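Local coordinates for pesticidal crystal protein Cry2Aa (Bacillus thuringiensis serovar kurstaki, PDB 1I5P), which kills dipteran and lepidopteran larvae by binding to their midgut epithelial cells and promoting colloid-osmotic lysis, at residues Tyr421-Ile426 with Ser466-Lys471. Numbering follows the deposited sequence.
Sequences YFIRNI and SVHNRK
A classic beta bulge interrupts the antiparallel pairing of 422-426 with 466-469, in the beta-prism middle domain of this three-domain delta-endotoxin. R424 and N425 both face V467, whose carbonyl oxygen receives only weak bonds from their two backbone nitrogens. Before the bulge, F422 and N469 exchange a reciprocal pair of backbone hydrogen bonds, F422 N to N469 O being nearly straight (175°); within it, V467 N donates to N425 O at 2.8 Å. Strand 462-469 is central in its three-stranded sheet, with 275-278 along its other edge.

The side chain of R424, bent at chi2 (-58°), reaches past the strand end to the backbone of K471. Its NE (2.8 Å) and NH2 (3.0 Å) grip K471 O side-on, two donors on one acceptor, and the NH2 bond lies on a lone pair. The same NH2 sits over one face of the F422 ring, toward its rim. Just before that carbonyl, N469 OD1 accepts from K471 N at 2.9 Å in an Asx turn, while N469 ND2 is held by N274 and G272.

I423 and H468 lie side by side, pointing the same way, on the face of the sheet opposite F422 and N469. I423 CG1 lies over the imidazole, 3.9 Å from the ring centroid, a CH-pi contact; S466 OG and H468 NE2 share a hydrogen bond, and a water joins H468 ND1 to Y421 O, so both ring nitrogens are engaged. Beyond the strand end, R470, extended from CG to NE, passes over Y421: its CG stands over the phenol face in a second CH-pi contact, 4.0 Å from the centroid, and its guanidinium plane is turned 51° from the ring, with Y421 CE1 over its centre.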
loop_
_atom_site.group_PDB
_atom_site.type_symbol
_atom_site.label_atom_id
_atom_site.label_comp_id
_atom_site.label_asym_id
_atom_site.label_seq_id
_atom_site.Cartn_x
_atom_site.Cartn_y
_atom_site.Cartn_z
ATOM N N TYR A 421 3.951 -0.378 -9.078
ATOM C CA TYR A 421 4.488 0.156 -7.833
ATOM C C TYR A 421 5.804 0.834 -8.138
ATOM O O TYR A 421 6.614 0.321 -8.913
ATOM C CB TYR A 421 4.740 -0.947 -6.798
ATOM C CG TYR A 421 3.516 -1.392 -6.028
ATOM C CD1 TYR A 421 2.551 -2.201 -6.626
ATOM C CD2 TYR A 421 3.344 -1.040 -4.688
ATOM C CE1 TYR A 421 1.453 -2.654 -5.918
ATOM C CE2 TYR A 421 2.242 -1.492 -3.964
ATOM C CZ TYR A 421 1.302 -2.299 -4.584
ATOM O OH TYR A 421 0.211 -2.751 -3.877
ATOM N N PHE A 422 6.011 1.996 -7.536
ATOM C CA PHE A 422 7.254 2.727 -7.720
ATOM C C PHE A 422 7.970 2.776 -6.385
ATOM O O PHE A 422 7.337 2.720 -5.326
ATOM C CB PHE A 422 6.993 4.167 -8.184
ATOM C CG PHE A 422 6.266 4.270 -9.495
ATOM C CD1 PHE A 422 4.877 4.259 -9.538
ATOM C CD2 PHE A 422 6.972 4.368 -10.686
ATOM C CE1 PHE A 422 4.198 4.356 -10.750
ATOM C CE2 PHE A 422 6.299 4.463 -11.912
ATOM C CZ PHE A 422 4.908 4.454 -11.937
ATOM N N ILE A 423 9.293 2.862 -6.428
ATOM C CA ILE A 423 10.040 2.978 -5.194
ATOM C C ILE A 423 9.972 4.470 -4.880
ATOM O O ILE A 423 10.744 5.259 -5.419
ATOM C CB ILE A 423 11.504 2.536 -5.371
ATOM C CG1 ILE A 423 11.560 1.022 -5.609
ATOM C CG2 ILE A 423 12.314 2.908 -4.134
ATOM C CD1 ILE A 423 12.947 0.500 -5.919
ATOM N N ARG A 424 9.017 4.852 -4.038
ATOM C CA ARG A 424 8.838 6.250 -3.671
ATOM C C ARG A 424 9.690 6.688 -2.487
ATOM O O ARG A 424 9.719 7.865 -2.141
ATOM C CB ARG A 424 7.364 6.537 -3.388
ATOM C CG ARG A 424 6.484 6.456 -4.633
ATOM C CD ARG A 424 6.944 7.429 -5.711
ATOM N NE ARG A 424 6.126 7.314 -6.915
ATOM C CZ ARG A 424 6.399 7.909 -8.071
ATOM N NH1 ARG A 424 7.478 8.674 -8.193
ATOM N NH2 ARG A 424 5.599 7.723 -9.111
ATOM N N ASN A 425 10.371 5.744 -1.857
ATOM C CA ASN A 425 11.248 6.087 -0.748
ATOM C C ASN A 425 12.260 4.985 -0.510
ATOM O O ASN A 425 12.045 3.832 -0.888
ATOM C CB ASN A 425 10.454 6.350 0.540
ATOM C CG ASN A 425 11.261 7.140 1.571
ATOM O OD1 ASN A 425 12.283 7.736 1.246
ATOM N ND2 ASN A 425 10.794 7.155 2.813
ATOM N N ILE A 426 13.382 5.354 0.096
ATOM C CA ILE A 426 14.431 4.401 0.418
ATOM C C ILE A 426 14.830 4.648 1.864
ATOM O O ILE A 426 14.829 5.785 2.338
ATOM C CB ILE A 426 15.671 4.581 -0.485
ATOM C CG1 ILE A 426 15.317 4.205 -1.929
ATOM C CG2 ILE A 426 16.817 3.712 0.017
ATOM C CD1 ILE A 426 16.413 4.508 -2.934
ATOM N N SER A 466 13.801 -0.718 0.336
ATOM C CA SER A 466 13.089 0.021 -0.699
ATOM C C SER A 466 11.603 0.069 -0.326
ATOM O O SER A 466 11.029 -0.924 0.125
ATOM C CB SER A 466 13.298 -0.620 -2.082
ATOM O OG SER A 466 12.965 -1.994 -2.095
ATOM N N VAL A 467 11.008 1.249 -0.482
ATOM C CA VAL A 467 9.604 1.474 -0.159
ATOM C C VAL A 467 8.820 1.610 -1.456
ATOM O O VAL A 467 8.990 2.580 -2.200
ATOM C CB VAL A 467 9.424 2.765 0.669
ATOM C CG1 VAL A 467 8.005 2.844 1.207
ATOM C CG2 VAL A 467 10.436 2.799 1.813
ATOM N N HIS A 468 7.957 0.635 -1.712
ATOM C CA HIS A 468 7.165 0.607 -2.934
ATOM C C HIS A 468 5.727 1.066 -2.712
ATOM O O HIS A 468 5.058 0.641 -1.763
ATOM C CB HIS A 468 7.173 -0.811 -3.509
ATOM C CG HIS A 468 8.547 -1.382 -3.670
ATOM N ND1 HIS A 468 9.097 -1.673 -4.899
ATOM C CD2 HIS A 468 9.488 -1.711 -2.751
ATOM C CE1 HIS A 468 10.317 -2.155 -4.731
ATOM N NE2 HIS A 468 10.576 -2.189 -3.435
ATOM N N ASN A 469 5.256 1.936 -3.597
ATOM C CA ASN A 469 3.900 2.445 -3.490
ATOM C C ASN A 469 3.367 2.754 -4.882
ATOM O O ASN A 469 4.141 3.062 -5.796
ATOM C CB ASN A 469 3.891 3.702 -2.608
ATOM C CG ASN A 469 2.504 4.061 -2.118
ATOM O OD1 ASN A 469 1.695 4.604 -2.868
ATOM N ND2 ASN A 469 2.218 3.750 -0.858
ATOM N N ARG A 470 2.050 2.673 -5.038
ATOM C CA ARG A 470 1.413 2.948 -6.317
ATOM C C ARG A 470 1.426 4.431 -6.675
ATOM O O ARG A 470 1.329 4.789 -7.853
ATOM C CB ARG A 470 -0.031 2.462 -6.300
ATOM C CG ARG A 470 -0.197 0.956 -6.378
ATOM C CD ARG A 470 -1.652 0.604 -6.620
ATOM N NE ARG A 470 -1.797 -0.698 -7.268
ATOM C CZ ARG A 470 -1.982 -1.846 -6.628
ATOM N NH1 ARG A 470 -2.051 -1.866 -5.304
ATOM N NH2 ARG A 470 -2.106 -2.972 -7.314
ATOM N N LYS A 471 1.531 5.284 -5.657
ATOM C CA LYS A 471 1.539 6.731 -5.854
ATOM C C LYS A 471 2.230 7.140 -7.147
ATOM O O LYS A 471 3.384 6.791 -7.379
ATOM C CB LYS A 471 2.222 7.424 -4.675
ATOM C CG LYS A 471 2.158 8.937 -4.747
ATOM C CD LYS A 471 0.709 9.408 -4.793
ATOM C CE LYS A 471 0.618 10.922 -4.697
ATOM N NZ LYS A 471 -0.796 11.378 -4.558
HETATM O O HOH W 1 8.235 -1.481 -7.601
#